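Local coordinates for Low molecular weight phosphotyrosine phosphatase family protein (PDB 5GOT) that probably removes phosphate from phosphotyrosine by hydrolysing its phosphate ester, as a low molecular weight protein tyrosine phosphatase of Streptococcus pyogenes, at residues M17-M22 against I64-K69; D80-M85 against K91-M96; G111-P116 against Q127-G132. All coordinates share one frame; numbering follows the deposited sequence.

From the N terminus, helix 14-23 first meets the loop at 64-69, so contact 1 closes a loop of 41 residues that holds strand 31-37 and helix 49-57. Contact 2 opens after ten intervening residues, past helix 73-78, and turns helix 87-96 back on strand 81-84; contact 3 then folds the 111-116 loop against helix 122-140. The three come in series, none enclosing or crossing another, yet they converge on helix 14-23: Ala18 CB of contact 1 lies 4.1 Å from Met85 CE of contact 2, and Ala18 CA lies 3.6 Å from Val129 CG1 of contact 3. Their centres are about 15 to 17 Å apart.

Contact 1. Residues M17-M22 against I64-K69; sequences MAEFVM and ITKCSK
The helix that leads out of the phosphate-binding CX5R loop meets the 64-69 loop through two consecutive residues, Glu19 and Phe20, which both pack on Lys66. Phe20 offers the rim of its ring: CZ lies 4.1 Å from Lys66 CB, a carbon placed near the ring plane and not over a face. One face of the same ring is covered by Glu19 CG, 4.0 Å above its centre, so the two helix residues brace each other before they reach the lysine. Glu19 runs out extended, and its OE1 comes within 3.9 Å of Lys66 CE.

The charged ends do not touch. Glu19 OE1 and Lys66 NZ stand 4.3 Å apart, beyond a salt bridge. Water 1 joins them, donating to Glu19 OE1 at 2.7 Å and accepting from Lys66 NZ at 3.0 Å. A bend at chi2 (67°) turns the lysine chain along its own loop, where NZ bonds Cys67 O at 3.1 Å, approaching from 37° out of the carbonyl plane. This amine also reaches Asn11 OD1 in the phosphate-binding loop and Ser35 O of strand 31-37, so one nitrogen joins its own loop to both. The glutamate is held as well from outside the pair: OE2 forms a salt bridge with Lys23, and OE1 bonds Ser35 OG.

Contact 2. Residues D80-M85 against K91-M96; sequences DYIIGM and KNLKEM
Apolar contact between Ile82 and Leu93 carries this meeting of strand 81-84 with helix 87-96. The branch methyl of the isoleucine does the touching: Ile82 CG2 sits 3.9 Å from Leu93 CD1 and 4.0 Å from Leu93 CD2, nearly equal distances that place it against the fork of the leucine. In Ile82, CG1 lies anti to the carbonyl carbon (chi1 -54°), which puts CG2 anti to the backbone N and turned to the helix. All three touching residues are buried, and Phe76 of helix 73-78 packs on both Ile82 and Leu93, while Val7 of strand 2-8 also meets Ile82.

The second apolar approach is to backbone. Leu93 CD1 lies 4.3 Å from Gly84 CA. With no side chain between them, strand and helix come close here: Gly84 and Leu93 have the nearest CA atoms of the two segments, 7.8 Å apart.

No hydrogen bond crosses the interface; the polar backbone is used within each element and toward its other neighbours. In the helix, Met96 N bonds Asn92 O at 3.0 Å and Glu95 N bonds Lys91 O at 3.1 Å. In the strand, Ile82 pairs through its backbone with Lys104 and Tyr106, and Tyr81 with Lys3 and Cys5, so strand 81-84 has a parallel neighbour on each edge. Ile83 points away from the helix and packs on Val4 and Phe6 of strand 2-8. One sheet face thus takes the helix that connects strand 81-84 to strand 105-107, the classical beta-alpha-beta crossover of a parallel alpha/beta fold.

Contact 3. Residues G111-P116 against Q127-G132; sequences GGVPDP and QLVRKG
Pro114 and Leu128 make the tight part of this contact, where the loop after strand 105-107 lies against helix 122-140. Leu128 CD1 presses on the proline ring carbon Pro114 CD at 3.5 Å, closer than usual van der Waals distance, and stands 4.1 Å from Pro114 CG. The two side chains meet at about a right angle, and the methyl lies beyond the CD-CG edge of the ring, displaced somewhat from its mean plane. Leu128 directs its CG beside the backbone N (chi1 -65°), which carries the branched end toward the loop. Both residues are partly exposed, so the closest carbons are found on the more open side of the contact.

The inner side is looser in distance but better enclosed. Val113 CG1 and Val129 CG2 are 4.4 Å apart, an apolar pair in which both residues are buried. Val129 also packs on Ala18 and Val21 of helix 14-23, and Phe108 touches Val113. The nearest CA atoms, those of Val113 and Leu128 at 6.6 Å, take one residue from each part.

Just after Val113 and Pro114, Asp115 occupies the N-cap of helix 116-119, its OD1 receiving Trp117 N; Asp115 and Pro116 match the Asp-Pro loop known in this family. Arg14, from the phosphate-binding loop, bonds Val113 O. No hydrogen bond links the two segments, so carbon packing alone joins them. Because only carbons meet across the contact, Val113 O and Asp115 OD1 remain available for the bonds they make to Arg14 and Trp117.

Contact 1. Residues M17-M22 against I64-K69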
loop_
_atom_site.group_PDB
_atom_site.type_symbol
_atom_site.label_atom_id
_atom_site.label_comp_id
_atom_site.label_asym_id
_atom_site.label_seq_id
_atom_site.Cartn_x
_atom_site.Cartn_y
_atom_site.Cartn_z
ATOM N N MET A 17 0.932 -6.054 -0.911
ATOM C CA MET A 17 2.364 -6.172 -1.144
ATOM C C MET A 17 3.092 -4.932 -0.636
ATOM O O MET A 17 4.124 -5.041 0.036
ATOM C CB MET A 17 2.659 -6.402 -2.625
ATOM C CG MET A 17 4.091 -6.902 -2.864
ATOM S SD MET A 17 4.531 -6.961 -4.597
ATOM C CE MET A 17 3.402 -8.244 -5.150
ATOM N N ALA A 18 2.536 -3.745 -0.903
ATOM C CA ALA A 18 3.169 -2.512 -0.444
ATOM C C ALA A 18 3.192 -2.446 1.077
ATOM O O ALA A 18 4.217 -2.079 1.669
ATOM C CB ALA A 18 2.448 -1.291 -1.028
ATOM N N GLU A 19 2.080 -2.829 1.723
ATOM C CA GLU A 19 2.011 -2.842 3.182
ATOM C C GLU A 19 3.193 -3.585 3.781
ATOM O O GLU A 19 3.957 -3.036 4.581
ATOM C CB GLU A 19 0.695 -3.477 3.656
ATOM C CG GLU A 19 0.658 -3.725 5.166
ATOM C CD GLU A 19 -0.672 -4.282 5.680
ATOM O OE1 GLU A 19 -1.645 -4.405 4.905
ATOM O OE2 GLU A 19 -0.737 -4.602 6.882
ATOM N N PHE A 20 3.386 -4.839 3.362
ATOM C CA PHE A 20 4.383 -5.659 4.033
ATOM C C PHE A 20 5.795 -5.373 3.540
ATOM O O PHE A 20 6.744 -5.512 4.317
ATOM C CB PHE A 20 3.983 -7.134 3.915
ATOM C CG PHE A 20 2.697 -7.432 4.637
ATOM C CD1 PHE A 20 2.644 -7.363 6.024
ATOM C CD2 PHE A 20 1.525 -7.690 3.940
ATOM C CE1 PHE A 20 1.443 -7.585 6.710
ATOM C CE2 PHE A 20 0.324 -7.936 4.612
ATOM C CZ PHE A 20 0.284 -7.879 6.002
ATOM N N VAL A 21 5.971 -4.941 2.290
ATOM C CA VAL A 21 7.289 -4.470 1.880
ATOM C C VAL A 21 7.657 -3.207 2.661
ATOM O O VAL A 21 8.767 -3.086 3.191
ATOM C CB VAL A 21 7.346 -4.241 0.357
ATOM C CG1 VAL A 21 8.674 -3.598 -0.036
ATOM C CG2 VAL A 21 7.172 -5.563 -0.397
ATOM N N MET A 22 6.719 -2.259 2.777
ATOM C CA MET A 22 7.007 -1.059 3.560
ATOM C C MET A 22 7.298 -1.417 5.014
ATOM O O MET A 22 8.220 -0.865 5.628
ATOM C CB MET A 22 5.837 -0.074 3.483
ATOM C CG MET A 22 6.183 1.319 3.992
ATOM S SD MET A 22 7.198 2.173 2.802
ATOM C CE MET A 22 7.724 3.614 3.751
ATOM N N ILE A 64 -0.370 -13.630 8.033
ATOM C CA ILE A 64 -1.178 -14.607 7.309
ATOM C C ILE A 64 -2.663 -14.396 7.550
ATOM O O ILE A 64 -3.495 -14.864 6.765
ATOM C CB ILE A 64 -0.771 -16.050 7.690
ATOM C CG1 ILE A 64 -1.053 -16.320 9.175
ATOM C CG2 ILE A 64 0.694 -16.290 7.359
ATOM C CD1 ILE A 64 -0.993 -17.796 9.552
ATOM N N THR A 65 -3.025 -13.701 8.617
ATOM C CA THR A 65 -4.429 -13.412 8.871
ATOM C C THR A 65 -4.962 -12.250 8.039
ATOM O O THR A 65 -6.164 -11.974 8.106
ATOM C CB THR A 65 -4.641 -13.124 10.362
ATOM O OG1 THR A 65 -3.988 -11.898 10.722
ATOM C CG2 THR A 65 -4.065 -14.259 11.201
ATOM N N LYS A 66 -4.110 -11.571 7.258
ATOM C CA LYS A 66 -4.555 -10.400 6.509
ATOM C C LYS A 66 -5.607 -10.790 5.477
ATOM O O LYS A 66 -5.449 -11.776 4.750
ATOM C CB LYS A 66 -3.369 -9.710 5.823
ATOM C CG LYS A 66 -3.775 -8.689 4.745
ATOM C CD LYS A 66 -4.481 -7.457 5.310
ATOM C CE LYS A 66 -4.864 -6.489 4.191
ATOM N NZ LYS A 66 -5.839 -5.439 4.633
ATOM N N CYS A 67 -6.685 -10.014 5.433
ATOM C CA CYS A 67 -7.787 -10.191 4.501
ATOM C C CYS A 67 -8.147 -8.843 3.884
ATOM O O CYS A 67 -7.912 -7.785 4.472
ATOM C CB CYS A 67 -9.023 -10.788 5.195
ATOM S SG CYS A 67 -8.786 -12.509 5.796
ATOM N N SER A 68 -8.729 -8.903 2.688
ATOM C CA SER A 68 -9.167 -7.707 1.987
ATOM C C SER A 68 -10.182 -6.949 2.829
ATOM O O SER A 68 -11.150 -7.532 3.324
ATOM C CB SER A 68 -9.781 -8.086 0.647
ATOM O OG SER A 68 -10.338 -6.953 0.012
ATOM N N LYS A 69 -9.956 -5.645 2.998
ATOM C CA LYS A 69 -10.821 -4.792 3.813
ATOM C C LYS A 69 -11.062 -3.480 3.072
ATOM O O LYS A 69 -10.104 -2.818 2.650
ATOM C CB LYS A 69 -10.192 -4.530 5.191
ATOM C CG LYS A 69 -11.037 -3.668 6.144
ATOM C CD LYS A 69 -10.431 -3.609 7.552
ATOM C CE LYS A 69 -11.144 -2.528 8.424
ATOM N NZ LYS A 69 -10.774 -2.564 9.898
HETATM O O HOH W 1 -3.842 -3.999 6.375
#

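Contact 2. Residues D80-M85 against K91-M96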
loop_
_atom_site.group_PDB
_atom_site.type_symbol
_atom_site.label_atom_id
_atom_site.label_comp_id
_atom_site.label_asym_id
_atom_site.label_seq_id
_atom_site.Cartn_x
_atom_site.Cartn_y
_atom_site.Cartn_z
ATOM N N ASP A 80 -2.949 9.432 7.816
ATOM C CA ASP A 80 -2.310 10.651 7.344
ATOM C C ASP A 80 -2.059 10.621 5.844
ATOM O O ASP A 80 -2.137 11.658 5.182
ATOM C CB ASP A 80 -0.991 10.856 8.084
ATOM C CG ASP A 80 -1.181 10.968 9.581
ATOM O OD1 ASP A 80 -2.136 11.665 10.000
ATOM O OD2 ASP A 80 -0.385 10.360 10.329
ATOM N N TYR A 81 -1.751 9.449 5.295
ATOM C CA TYR A 81 -1.428 9.315 3.889
ATOM C C TYR A 81 -2.156 8.096 3.356
ATOM O O TYR A 81 -2.001 6.997 3.889
ATOM C CB TYR A 81 0.083 9.172 3.677
ATOM C CG TYR A 81 0.900 10.244 4.366
ATOM C CD1 TYR A 81 1.300 10.094 5.692
ATOM C CD2 TYR A 81 1.273 11.401 3.694
ATOM C CE1 TYR A 81 2.047 11.072 6.331
ATOM C CE2 TYR A 81 2.019 12.390 4.325
ATOM C CZ TYR A 81 2.404 12.216 5.643
ATOM O OH TYR A 81 3.150 13.184 6.282
ATOM N N ILE A 82 -2.949 8.296 2.318
ATOM C CA ILE A 82 -3.714 7.236 1.688
ATOM C C ILE A 82 -3.200 7.167 0.265
ATOM O O ILE A 82 -3.396 8.105 -0.518
ATOM C CB ILE A 82 -5.217 7.517 1.744
ATOM C CG1 ILE A 82 -5.608 7.768 3.204
ATOM C CG2 ILE A 82 -5.982 6.363 1.158
ATOM C CD1 ILE A 82 -6.967 8.399 3.402
ATOM N N ILE A 83 -2.510 6.076 -0.062
ATOM C CA ILE A 83 -1.665 6.009 -1.244
ATOM C C ILE A 83 -2.267 4.960 -2.175
ATOM O O ILE A 83 -2.265 3.770 -1.858
ATOM C CB ILE A 83 -0.209 5.679 -0.873
ATOM C CG1 ILE A 83 0.337 6.717 0.119
ATOM C CG2 ILE A 83 0.671 5.593 -2.110
ATOM C CD1 ILE A 83 1.727 6.425 0.636
ATOM N N GLY A 84 -2.808 5.408 -3.305
ATOM C CA GLY A 84 -3.418 4.499 -4.255
ATOM C C GLY A 84 -2.375 3.942 -5.213
ATOM O O GLY A 84 -1.426 4.623 -5.592
ATOM N N MET A 85 -2.552 2.667 -5.589
ATOM C CA MET A 85 -1.516 1.992 -6.359
ATOM C C MET A 85 -1.517 2.384 -7.833
ATOM O O MET A 85 -0.471 2.265 -8.487
ATOM C CB MET A 85 -1.643 0.467 -6.181
ATOM C CG MET A 85 -1.493 0.015 -4.718
ATOM S SD MET A 85 -0.011 0.661 -3.851
ATOM C CE MET A 85 1.295 -0.190 -4.763
ATOM N N LYS A 91 -8.560 8.097 -8.213
ATOM C CA LYS A 91 -9.828 8.730 -8.576
ATOM C C LYS A 91 -10.969 8.189 -7.730
ATOM O O LYS A 91 -11.784 8.951 -7.200
ATOM C CB LYS A 91 -10.142 8.509 -10.058
ATOM C CG LYS A 91 -9.125 9.053 -11.034
ATOM C CD LYS A 91 -9.455 8.604 -12.460
ATOM C CE LYS A 91 -8.208 8.573 -13.354
ATOM N NZ LYS A 91 -7.537 9.904 -13.411
ATOM N N ASN A 92 -11.037 6.864 -7.591
ATOM C CA ASN A 92 -12.120 6.268 -6.821
ATOM C C ASN A 92 -12.033 6.655 -5.355
ATOM O O ASN A 92 -13.064 6.892 -4.715
ATOM C CB ASN A 92 -12.110 4.753 -6.990
ATOM C CG ASN A 92 -12.601 4.329 -8.350
ATOM O OD1 ASN A 92 -13.544 4.910 -8.880
ATOM N ND2 ASN A 92 -11.957 3.323 -8.933
ATOM N N LEU A 93 -10.813 6.750 -4.811
ATOM C CA LEU A 93 -10.661 7.192 -3.427
ATOM C C LEU A 93 -11.237 8.583 -3.223
ATOM O O LEU A 93 -11.820 8.871 -2.169
ATOM C CB LEU A 93 -9.192 7.172 -3.017
ATOM C CG LEU A 93 -8.644 5.812 -2.564
ATOM C CD1 LEU A 93 -7.114 5.843 -2.579
ATOM C CD2 LEU A 93 -9.160 5.479 -1.186
ATOM N N LYS A 94 -11.078 9.463 -4.216
ATOM C CA LYS A 94 -11.558 10.832 -4.059
ATOM C C LYS A 94 -13.080 10.908 -4.175
ATOM O O LYS A 94 -13.724 11.621 -3.397
ATOM C CB LYS A 94 -10.875 11.747 -5.077
ATOM C CG LYS A 94 -9.412 12.056 -4.744
ATOM C CD LYS A 94 -8.775 12.886 -5.841
ATOM C CE LYS A 94 -7.308 13.164 -5.566
ATOM N NZ LYS A 94 -6.670 13.827 -6.722
ATOM N N GLU A 95 -13.679 10.163 -5.111
ATOM C CA GLU A 95 -15.132 10.236 -5.272
ATOM C C GLU A 95 -15.848 9.606 -4.085
ATOM O O GLU A 95 -16.796 10.186 -3.541
ATOM C CB GLU A 95 -15.592 9.564 -6.571
ATOM C CG GLU A 95 -14.698 9.737 -7.795
ATOM C CD GLU A 95 -14.532 11.183 -8.264
ATOM O OE1 GLU A 95 -15.110 12.137 -7.662
ATOM O OE2 GLU A 95 -13.812 11.398 -9.279
ATOM N N MET A 96 -15.404 8.420 -3.655
ATOM C CA MET A 96 -16.090 7.753 -2.555
ATOM C C MET A 96 -16.012 8.552 -1.261
ATOM O O MET A 96 -16.872 8.380 -0.388
ATOM C CB MET A 96 -15.539 6.334 -2.356
ATOM C CG MET A 96 -14.125 6.233 -1.814
ATOM S SD MET A 96 -13.533 4.521 -1.862
ATOM C CE MET A 96 -14.708 3.713 -0.747
#

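Contact 3. Residues G111-P116 against Q127-G132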
loop_
_atom_site.group_PDB
_atom_site.type_symbol
_atom_site.label_atom_id
_atom_site.label_comp_id
_atom_site.label_asym_id
_atom_site.label_seq_id
_atom_site.Cartn_x
_atom_site.Cartn_y
_atom_site.Cartn_z
ATOM N N GLY A 111 3.299 7.365 -13.152
ATOM C CA GLY A 111 3.141 6.317 -14.152
ATOM C C GLY A 111 2.382 5.094 -13.661
ATOM O O GLY A 111 1.563 4.520 -14.391
ATOM N N GLY A 112 2.670 4.656 -12.441
ATOM C CA GLY A 112 1.857 3.671 -11.756
ATOM C C GLY A 112 2.574 2.338 -11.612
ATOM O O GLY A 112 3.710 2.150 -12.047
ATOM N N VAL A 113 1.883 1.416 -10.959
ATOM C CA VAL A 113 2.355 0.047 -10.781
ATOM C C VAL A 113 1.496 -0.852 -11.664
ATOM O O VAL A 113 0.271 -0.886 -11.489
ATOM C CB VAL A 113 2.284 -0.383 -9.309
ATOM C CG1 VAL A 113 2.716 -1.815 -9.160
ATOM C CG2 VAL A 113 3.167 0.516 -8.462
ATOM N N PRO A 114 2.077 -1.558 -12.634
ATOM C CA PRO A 114 1.279 -2.461 -13.473
ATOM C C PRO A 114 0.476 -3.427 -12.610
ATOM O O PRO A 114 0.939 -3.893 -11.569
ATOM C CB PRO A 114 2.331 -3.187 -14.318
ATOM C CG PRO A 114 3.502 -2.249 -14.337
ATOM C CD PRO A 114 3.504 -1.580 -12.993
ATOM N N ASP A 115 -0.750 -3.667 -13.026
ATOM C CA ASP A 115 -1.717 -4.458 -12.289
ATOM C C ASP A 115 -1.478 -5.934 -12.586
ATOM O O ASP A 115 -1.764 -6.399 -13.699
ATOM C CB ASP A 115 -3.132 -4.026 -12.678
ATOM C CG ASP A 115 -4.198 -4.668 -11.819
ATOM O OD1 ASP A 115 -3.865 -5.520 -10.967
ATOM O OD2 ASP A 115 -5.381 -4.326 -12.009
ATOM N N PRO A 116 -0.956 -6.708 -11.629
ATOM C CA PRO A 116 -0.680 -8.123 -11.914
ATOM C C PRO A 116 -1.933 -8.974 -11.960
ATOM O O PRO A 116 -1.839 -10.161 -12.297
ATOM C CB PRO A 116 0.219 -8.540 -10.748
ATOM C CG PRO A 116 -0.329 -7.736 -9.601
ATOM C CD PRO A 116 -0.713 -6.383 -10.210
ATOM N N GLN A 127 9.396 -5.568 -7.731
ATOM C CA GLN A 127 10.504 -4.637 -7.946
ATOM C C GLN A 127 10.022 -3.190 -7.911
ATOM O O GLN A 127 10.691 -2.321 -7.341
ATOM C CB GLN A 127 11.209 -4.928 -9.274
ATOM C CG GLN A 127 11.820 -6.329 -9.401
ATOM C CD GLN A 127 12.875 -6.623 -8.337
ATOM O OE1 GLN A 127 13.479 -5.712 -7.762
ATOM N NE2 GLN A 127 13.101 -7.906 -8.074
ATOM N N LEU A 128 8.860 -2.910 -8.508
ATOM C CA LEU A 128 8.352 -1.535 -8.512
ATOM C C LEU A 128 7.815 -1.118 -7.151
ATOM O O LEU A 128 7.924 0.057 -6.770
ATOM C CB LEU A 128 7.275 -1.387 -9.582
ATOM C CG LEU A 128 7.888 -1.578 -10.963
ATOM C CD1 LEU A 128 6.823 -1.721 -12.029
ATOM C CD2 LEU A 128 8.818 -0.410 -11.265
ATOM N N VAL A 129 7.207 -2.051 -6.416
ATOM C CA VAL A 129 6.713 -1.738 -5.079
ATOM C C VAL A 129 7.879 -1.496 -4.140
ATOM O O VAL A 129 7.854 -0.593 -3.297
ATOM C CB VAL A 129 5.818 -2.885 -4.583
ATOM C CG1 VAL A 129 5.642 -2.824 -3.069
ATOM C CG2 VAL A 129 4.493 -2.825 -5.286
ATOM N N ARG A 130 8.920 -2.313 -4.283
ATOM C CA ARG A 130 10.105 -2.217 -3.445
ATOM C C ARG A 130 10.819 -0.881 -3.650
ATOM O O ARG A 130 11.245 -0.242 -2.677
ATOM C CB ARG A 130 11.014 -3.414 -3.759
ATOM C CG ARG A 130 12.432 -3.368 -3.203
ATOM C CD ARG A 130 12.408 -3.742 -1.764
ATOM N NE ARG A 130 13.666 -3.388 -1.082
ATOM C CZ ARG A 130 13.887 -3.608 0.214
ATOM N NH1 ARG A 130 15.053 -3.247 0.733
ATOM N NH2 ARG A 130 12.938 -4.198 0.968
ATOM N N LYS A 131 10.935 -0.431 -4.906
ATOM C CA LYS A 131 11.542 0.870 -5.179
ATOM C C LYS A 131 10.640 2.015 -4.724
ATOM O O LYS A 131 11.124 3.009 -4.168
ATOM C CB LYS A 131 11.863 0.997 -6.671
ATOM C CG LYS A 131 12.917 -0.000 -7.166
ATOM C CD LYS A 131 13.437 0.319 -8.579
ATOM C CE LYS A 131 12.403 0.039 -9.674
ATOM N NZ LYS A 131 12.924 0.330 -11.048
ATOM N N GLY A 132 9.332 1.903 -4.968
ATOM C CA GLY A 132 8.412 2.947 -4.547
ATOM C C GLY A 132 8.312 3.072 -3.037
ATOM O O GLY A 132 8.120 4.173 -2.505
#